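Local coordinates for PA14 domain-containing protein (PDB 6QDI) that probably senses plant-biomass polysaccharides outside the cell through calcium-binding tandem PA14 domains of an RsgI-type membrane anti-sigma factor, at residues D221-R230 with E259-A270. Sequence-based numbering, arbitrary orientation.
Sequences DDGASLWIDR and EVMLLYRNTGLA. With CA (calcium ion), chain E.
D221 OD1 and D222 OD2 meet N266 OD1 on one calcium ion, and the backbone O atoms of G268 and A270 add two more ligands from 259-270. The D222 OD2–calcium bond is 2.4 Å, as is that of N266 OD1. Two carboxylates probably offset the ion's charge, while the neutral amide gives one oxygen to the metal and N266 ND2 donates to L269 O at 3.0 Å. N266 OD1 also accepts from G268 N, an Asx turn that curls the loop round the ion.

The carboxylate of D222 is aimed by T267: the N-H of T267 reaches D222 OD2 on its syn lone pair, almost straight at 178°, and T267 OG1 donates to D222 OD1 (2.6 Å) from above the carboxylate plane. A cis peptide joins D221 to D222 and lets both adjacent aspartates bind the same ion, the D-cis-D pair known from calcium-dependent PA14 lectins. Y264 OH donates to D221 O at 2.6 Å, with CG anti to the backbone N (chi1 165°) carrying the ring along the strand to that carbonyl. The backbone N atoms of D222 and G223 both donate to R265 O, a classic beta bulge.

From there 223-228 and 259-266 pair antiparallel. L226 CD1 packs on V260 CG2 (3.8 Å) on the buried face with Y264; on the other, W227 CB meets M261 CB, and M261 SD sits obliquely to the five-membered ring of W227, a Met-aromatic contact. At the far end R230 grips E259 side-on, R230 NE to E259 OE1 at 2.7 Å.

Five of the calcium's seven ligand atoms come from the turn before 223-228 and the loop after 259-266, so the metal joins the 221-222 corner, where the chain passes between sheets, to loop 267-270, probably organising a sugar-binding surface.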
ATOM      1  N   ASP A 221      -7.554  -1.559  12.659  1.00  6.77           N
ATOM      2  CA  ASP A 221      -8.683  -2.468  12.448  1.00  7.10           C
ATOM      3  C   ASP A 221      -8.096  -3.811  12.896  1.00  6.68           C
ATOM      4  O   ASP A 221      -7.282  -4.361  12.148  1.00  6.88           O
ATOM      5  CB  ASP A 221      -9.080  -2.528  10.977  1.00  7.88           C
ATOM      6  CG  ASP A 221     -10.098  -3.595  10.683  1.00  7.67           C
ATOM      7  OD1 ASP A 221     -10.332  -4.472  11.587  1.00  7.77           O
ATOM      8  OD2 ASP A 221     -10.659  -3.582   9.574  1.00  8.51           O
ATOM      9  N   ASP A 222      -8.366  -4.309  14.116  1.00  6.56           N
ATOM     10  CA  ASP A 222      -9.450  -3.924  14.988  1.00  7.36           C
ATOM     11  C   ASP A 222      -9.142  -3.814  16.470  1.00  7.45           C
ATOM     12  O   ASP A 222     -10.052  -3.542  17.241  1.00  8.95           O
ATOM     13  CB  ASP A 222     -10.706  -4.797  14.740  1.00  7.72           C
ATOM     14  CG  ASP A 222     -10.413  -6.244  14.872  1.00  7.77           C
ATOM     15  OD1 ASP A 222     -10.269  -6.717  16.042  1.00  9.31           O
ATOM     16  OD2 ASP A 222     -10.301  -6.966  13.851  1.00  7.89           O
ATOM     17  N   GLY A 223      -7.887  -3.968  16.868  1.00  7.19           N
ATOM     18  CA  GLY A 223      -7.486  -3.629  18.227  1.00  7.28           C
ATOM     19  C   GLY A 223      -6.039  -3.192  18.245  1.00  7.41           C
ATOM     20  O   GLY A 223      -5.233  -3.650  17.421  1.00  6.92           O
ATOM     21  N   ALA A 224      -5.710  -2.302  19.175  1.00  7.33           N
ATOM     22  CA  ALA A 224      -4.351  -1.803  19.300  1.00  7.35           C
ATOM     23  C   ALA A 224      -4.153  -1.228  20.667  1.00  7.14           C
ATOM     24  O   ALA A 224      -5.076  -0.719  21.301  1.00  8.28           O
ATOM     25  CB  ALA A 224      -4.029  -0.761  18.253  1.00  8.49           C
ATOM     26  N   SER A 225      -2.887  -1.266  21.100  1.00  7.14           N
ATOM     27  CA  SER A 225      -2.446  -0.594  22.308  1.00  7.54           C
ATOM     28  C   SER A 225      -1.087   0.027  22.069  1.00  7.07           C
ATOM     29  O   SER A 225      -0.233  -0.577  21.433  1.00  8.24           O
ATOM     30  CB  SER A 225      -2.392  -1.531  23.509  1.00  9.76           C
ATOM     31  OG  SER A 225      -3.734  -1.902  23.898  1.00 12.34           O
ATOM     32  N   LEU A 226      -0.913   1.237  22.585  1.00  7.28           N
ATOM     33  CA  LEU A 226       0.343   1.946  22.436  1.00  7.14           C
ATOM     34  C   LEU A 226       0.926   2.341  23.779  1.00  7.00           C
ATOM     35  O   LEU A 226       0.294   3.073  24.563  1.00  7.97           O
ATOM     36  CB  LEU A 226       0.163   3.235  21.625  1.00  7.84           C
ATOM     37  CG  LEU A 226       1.435   4.030  21.369  1.00  8.46           C
ATOM     38  CD1 LEU A 226       2.368   3.314  20.393  1.00  9.17           C
ATOM     39  CD2 LEU A 226       1.094   5.403  20.808  1.00  9.68           C
ATOM     40  N   TRP A 227       2.149   1.874  24.014  1.00  7.00           N
ATOM     41  CA  TRP A 227       2.961   2.214  25.189  1.00  7.06           C
ATOM     42  C   TRP A 227       4.070   3.161  24.741  1.00  7.05           C
ATOM     43  O   TRP A 227       4.806   2.874  23.795  1.00  7.43           O
ATOM     44  CB  TRP A 227       3.607   0.956  25.767  1.00  7.77           C
ATOM     45  CG  TRP A 227       2.647  -0.030  26.303  1.00  8.42           C
ATOM     46  CD1 TRP A 227       1.887  -0.939  25.618  1.00  9.06           C
ATOM     47  CD2 TRP A 227       2.298  -0.211  27.698  1.00  8.43           C
ATOM     48  NE1 TRP A 227       1.136  -1.691  26.494  1.00  9.71           N
ATOM     49  CE2 TRP A 227       1.367  -1.273  27.772  1.00  9.10           C
ATOM     50  CE3 TRP A 227       2.719   0.388  28.887  1.00  8.98           C
ATOM     51  CZ2 TRP A 227       0.821  -1.710  28.983  1.00 10.45           C
ATOM     52  CZ3 TRP A 227       2.199  -0.056  30.091  1.00  9.34           C
ATOM     53  CH2 TRP A 227       1.262  -1.104  30.128  1.00  9.89           C
ATOM     54  N   ILE A 228       4.189   4.288  25.431  1.00  6.99           N
ATOM     55  CA  ILE A 228       5.198   5.314  25.165  1.00  7.48           C
ATOM     56  C   ILE A 228       5.912   5.523  26.499  1.00  7.37           C
ATOM     57  O   ILE A 228       5.275   5.913  27.501  1.00  7.91           O
ATOM     58  CB  ILE A 228       4.502   6.631  24.688  1.00  8.92           C
ATOM     59  CG1 ILE A 228       3.896   6.458  23.304  1.00  8.88           C
ATOM     60  CG2 ILE A 228       5.420   7.795  24.794  1.00  9.40           C
ATOM     61  CD1 ILE A 228       4.856   6.222  22.180  1.00 10.40           C
ATOM     62  N   ASP A 229       7.210   5.243  26.522  1.00  7.24           N
ATOM     63  CA  ASP A 229       7.976   5.329  27.767  1.00  8.19           C
ATOM     64  C   ASP A 229       7.307   4.586  28.906  1.00  8.23           C
ATOM     65  O   ASP A 229       7.249   5.026  30.052  1.00  8.69           O
ATOM     66  CB  ASP A 229       8.334   6.766  28.113  1.00  8.49           C
ATOM     67  CG  ASP A 229       9.361   7.357  27.170  1.00  9.37           C
ATOM     68  OD1 ASP A 229      10.192   6.591  26.619  1.00  9.40           O
ATOM     69  OD2 ASP A 229       9.364   8.608  27.002  1.00 12.91           O
ATOM     70  N   ARG A 230       6.797   3.386  28.592  1.00  7.96           N
ATOM     71  CA  ARG A 230       6.193   2.451  29.557  1.00  8.52           C
ATOM     72  C   ARG A 230       4.942   3.002  30.226  1.00  8.76           C
ATOM     73  O   ARG A 230       4.556   2.518  31.285  1.00 11.00           O
ATOM     74  CB  ARG A 230       7.215   1.931  30.558  1.00  9.59           C
ATOM     75  CG  ARG A 230       8.383   1.328  29.845  1.00 10.10           C
ATOM     76  CD  ARG A 230       9.323   0.625  30.799  1.00 10.08           C
ATOM     77  NE  ARG A 230      10.504   0.221  30.087  1.00 10.98           N
ATOM     78  CZ  ARG A 230      11.611  -0.163  30.706  1.00 12.68           C
ATOM     79  NH1 ARG A 230      11.635  -0.413  32.029  1.00 14.05           N
ATOM     80  NH2 ARG A 230      12.694  -0.334  29.989  1.00 14.52           N
ATOM     81  N   GLU A 259      10.690   5.255  24.176  1.00  6.81           N
ATOM     82  CA  GLU A 259      10.502   3.791  24.109  1.00  7.04           C
ATOM     83  C   GLU A 259       9.091   3.494  23.622  1.00  6.67           C
ATOM     84  O   GLU A 259       8.136   4.044  24.138  1.00  9.30           O
ATOM     85  CB  GLU A 259      10.750   3.175  25.471  1.00  8.37           C
ATOM     86  CG  GLU A 259      10.840   1.656  25.463  1.00 10.05           C
ATOM     87  CD  GLU A 259      11.092   1.083  26.868  1.00 11.90           C
ATOM     88  OE1 GLU A 259      10.397   0.139  27.351  1.00 12.33           O
ATOM     89  OE2 GLU A 259      11.966   1.537  27.527  1.00 13.39           O
ATOM     90  N   VAL A 260       8.959   2.607  22.627  1.00  6.26           N
ATOM     91  CA  VAL A 260       7.646   2.296  22.069  1.00  6.51           C
ATOM     92  C   VAL A 260       7.392   0.810  22.101  1.00  6.06           C
ATOM     93  O   VAL A 260       8.248  -0.001  21.701  1.00  7.19           O
ATOM     94  CB  VAL A 260       7.480   2.873  20.660  1.00  7.62           C
ATOM     95  CG1 VAL A 260       8.498   2.415  19.661  1.00  8.69           C
ATOM     96  CG2 VAL A 260       6.079   2.680  20.114  1.00  9.68           C
ATOM     97  N   MET A 261       6.157   0.472  22.480  1.00  6.52           N
ATOM     98  CA  MET A 261       5.620  -0.884  22.270  1.00  6.37           C
ATOM     99  C   MET A 261       4.228  -0.679  21.691  1.00  6.39           C
ATOM    100  O   MET A 261       3.366  -0.049  22.311  1.00  7.22           O
ATOM    101  CB  MET A 261       5.557  -1.685  23.561  1.00  7.74           C
ATOM    102  CG  MET A 261       5.006  -3.093  23.350  1.00  8.36           C
ATOM    103  SD  MET A 261       4.916  -4.079  24.832  1.00 10.88           S
ATOM    104  CE  MET A 261       6.588  -4.232  25.303  1.00 12.37           C
ATOM    105  N   LEU A 262       4.027  -1.186  20.472  1.00  6.16           N
ATOM    106  CA  LEU A 262       2.758  -1.068  19.765  1.00  6.22           C
ATOM    107  C   LEU A 262       2.253  -2.477  19.552  1.00  6.41           C
ATOM    108  O   LEU A 262       2.916  -3.303  18.896  1.00  6.65           O
ATOM    109  CB  LEU A 262       2.926  -0.305  18.460  1.00  7.17           C
ATOM    110  CG  LEU A 262       1.708  -0.204  17.569  1.00  8.52           C
ATOM    111  CD1 LEU A 262       0.571   0.515  18.209  1.00 10.42           C
ATOM    112  CD2 LEU A 262       2.084   0.453  16.263  1.00 10.68           C
ATOM    113  N   LEU A 263       1.088  -2.769  20.123  1.00  6.54           N
ATOM    114  CA  LEU A 263       0.447  -4.082  19.993  0.60  7.04           C
ATOM    115  C   LEU A 263      -0.755  -3.922  19.071  1.00  6.86           C
ATOM    116  O   LEU A 263      -1.467  -2.936  19.154  1.00  7.90           O
ATOM    117  CB  LEU A 263      -0.037  -4.596  21.361  0.60  7.67           C
ATOM    118  CG  LEU A 263       0.991  -4.813  22.476  0.60  8.36           C
ATOM    119  CD1 LEU A 263       2.335  -5.295  21.966  0.60  8.11           C
ATOM    120  CD2 LEU A 263       1.226  -3.583  23.339  0.60  8.60           C
ATOM    121  N   TYR A 264      -0.948  -4.910  18.206  1.00  6.31           N
ATOM    122  CA  TYR A 264      -1.980  -4.851  17.183  1.00  6.44           C
ATOM    123  C   TYR A 264      -2.636  -6.202  17.014  1.00  6.29           C
ATOM    124  O   TYR A 264      -1.953  -7.223  17.098  1.00  6.62           O
ATOM    125  CB  TYR A 264      -1.315  -4.406  15.842  1.00  6.76           C
ATOM    126  CG  TYR A 264      -2.243  -4.682  14.694  1.00  6.69           C
ATOM    127  CD1 TYR A 264      -3.398  -3.916  14.496  1.00  6.96           C
ATOM    128  CD2 TYR A 264      -2.088  -5.821  13.946  1.00  6.60           C
ATOM    129  CE1 TYR A 264      -4.343  -4.304  13.580  1.00  6.61           C
ATOM    130  CE2 TYR A 264      -3.052  -6.209  13.051  1.00  6.52           C
ATOM    131  CZ  TYR A 264      -4.189  -5.455  12.878  1.00  6.48           C
ATOM    132  OH  TYR A 264      -5.143  -5.888  11.965  1.00  7.11           O
ATOM    133  N   ARG A 265      -3.943  -6.218  16.703  1.00  6.38           N
ATOM    134  CA  ARG A 265      -4.590  -7.463  16.348  1.00  6.43           C
ATOM    135  C   ARG A 265      -5.666  -7.272  15.286  1.00  6.67           C
ATOM    136  O   ARG A 265      -6.349  -6.230  15.225  1.00  7.06           O
ATOM    137  CB  ARG A 265      -5.231  -8.115  17.572  1.00  6.71           C
ATOM    138  CG  ARG A 265      -6.415  -7.364  18.108  1.00  7.34           C
ATOM    139  CD  ARG A 265      -6.726  -7.606  19.532  1.00  8.38           C
ATOM    140  NE  ARG A 265      -6.833  -8.987  19.903  1.00  9.00           N
ATOM    141  CZ  ARG A 265      -7.476  -9.399  20.990  1.00 10.21           C
ATOM    142  NH1 ARG A 265      -8.144  -8.555  21.746  1.00 12.47           N
ATOM    143  NH2 ARG A 265      -7.466 -10.684  21.278  1.00 11.44           N
ATOM    144  N   ASN A 266      -5.813  -8.324  14.492  1.00  6.59           N
ATOM    145  CA  ASN A 266      -7.015  -8.525  13.670  1.00  6.84           C
ATOM    146  C   ASN A 266      -7.748  -9.695  14.302  1.00  7.00           C
ATOM    147  O   ASN A 266      -7.154 -10.743  14.553  1.00  7.52           O
ATOM    148  CB  ASN A 266      -6.658  -8.865  12.222  1.00  7.17           C
ATOM    149  CG  ASN A 266      -7.875  -8.811  11.303  1.00  6.96           C
ATOM    150  OD1 ASN A 266      -8.976  -8.464  11.734  1.00  7.75           O
ATOM    151  ND2 ASN A 266      -7.691  -9.142  10.042  1.00  6.91           N
ATOM    152  N   THR A 267      -9.046  -9.530  14.530  1.00  7.21           N
ATOM    153  CA  THR A 267      -9.884 -10.592  15.073  1.00  8.53           C
ATOM    154  C   THR A 267     -10.910 -11.124  14.070  1.00  8.98           C
ATOM    155  O   THR A 267     -11.680 -12.014  14.409  1.00 10.47           O
ATOM    156  CB  THR A 267     -10.582 -10.179  16.384  1.00  8.58           C
ATOM    157  OG1 THR A 267     -11.453  -9.075  16.141  1.00  9.29           O
ATOM    158  CG2 THR A 267      -9.583  -9.852  17.484  1.00  9.56           C
ATOM    159  N   GLY A 268     -10.917 -10.558  12.859  1.00  8.27           N
ATOM    160  CA  GLY A 268     -11.801 -11.045  11.821  1.00  8.48           C
ATOM    161  C   GLY A 268     -11.921  -9.978  10.715  1.00  8.10           C
ATOM    162  O   GLY A 268     -11.799  -8.774  10.949  1.00  8.13           O
ATOM    163  N   LEU A 269     -12.253 -10.443   9.517  1.00  7.97           N
ATOM    164  CA  LEU A 269     -12.388  -9.591   8.348  1.00  8.30           C
ATOM    165  C   LEU A 269     -11.074  -8.842   8.111  1.00  7.61           C
ATOM    166  O   LEU A 269     -10.008  -9.449   8.179  1.00  8.07           O
ATOM    167  CB  LEU A 269     -13.615  -8.662   8.438  1.00  9.39           C
ATOM    168  CG  LEU A 269     -14.956  -9.289   8.796  1.00 11.10           C
ATOM    169  CD1 LEU A 269     -16.042  -8.212   8.752  1.00 12.04           C
ATOM    170  CD2 LEU A 269     -15.306 -10.386   7.828  1.00 12.01           C
ATOM    171  N   ALA A 270     -11.123  -7.571   7.707  1.00  7.83           N
ATOM    172  CA  ALA A 270      -9.921  -6.904   7.285  1.00  7.44           C
ATOM    173  C   ALA A 270      -9.014  -6.515   8.441  1.00  7.10           C
ATOM    174  O   ALA A 270      -9.421  -6.520   9.615  1.00  7.46           O
ATOM    175  CB  ALA A 270     -10.304  -5.672   6.453  1.00  8.83           C
TER
HETATM  176 CA    CA E 404     -10.728  -6.804  11.501  0.95  7.28          CA
HETATM  177  O   HOH W   1       6.961   2.026  26.088  1.00  8.77           O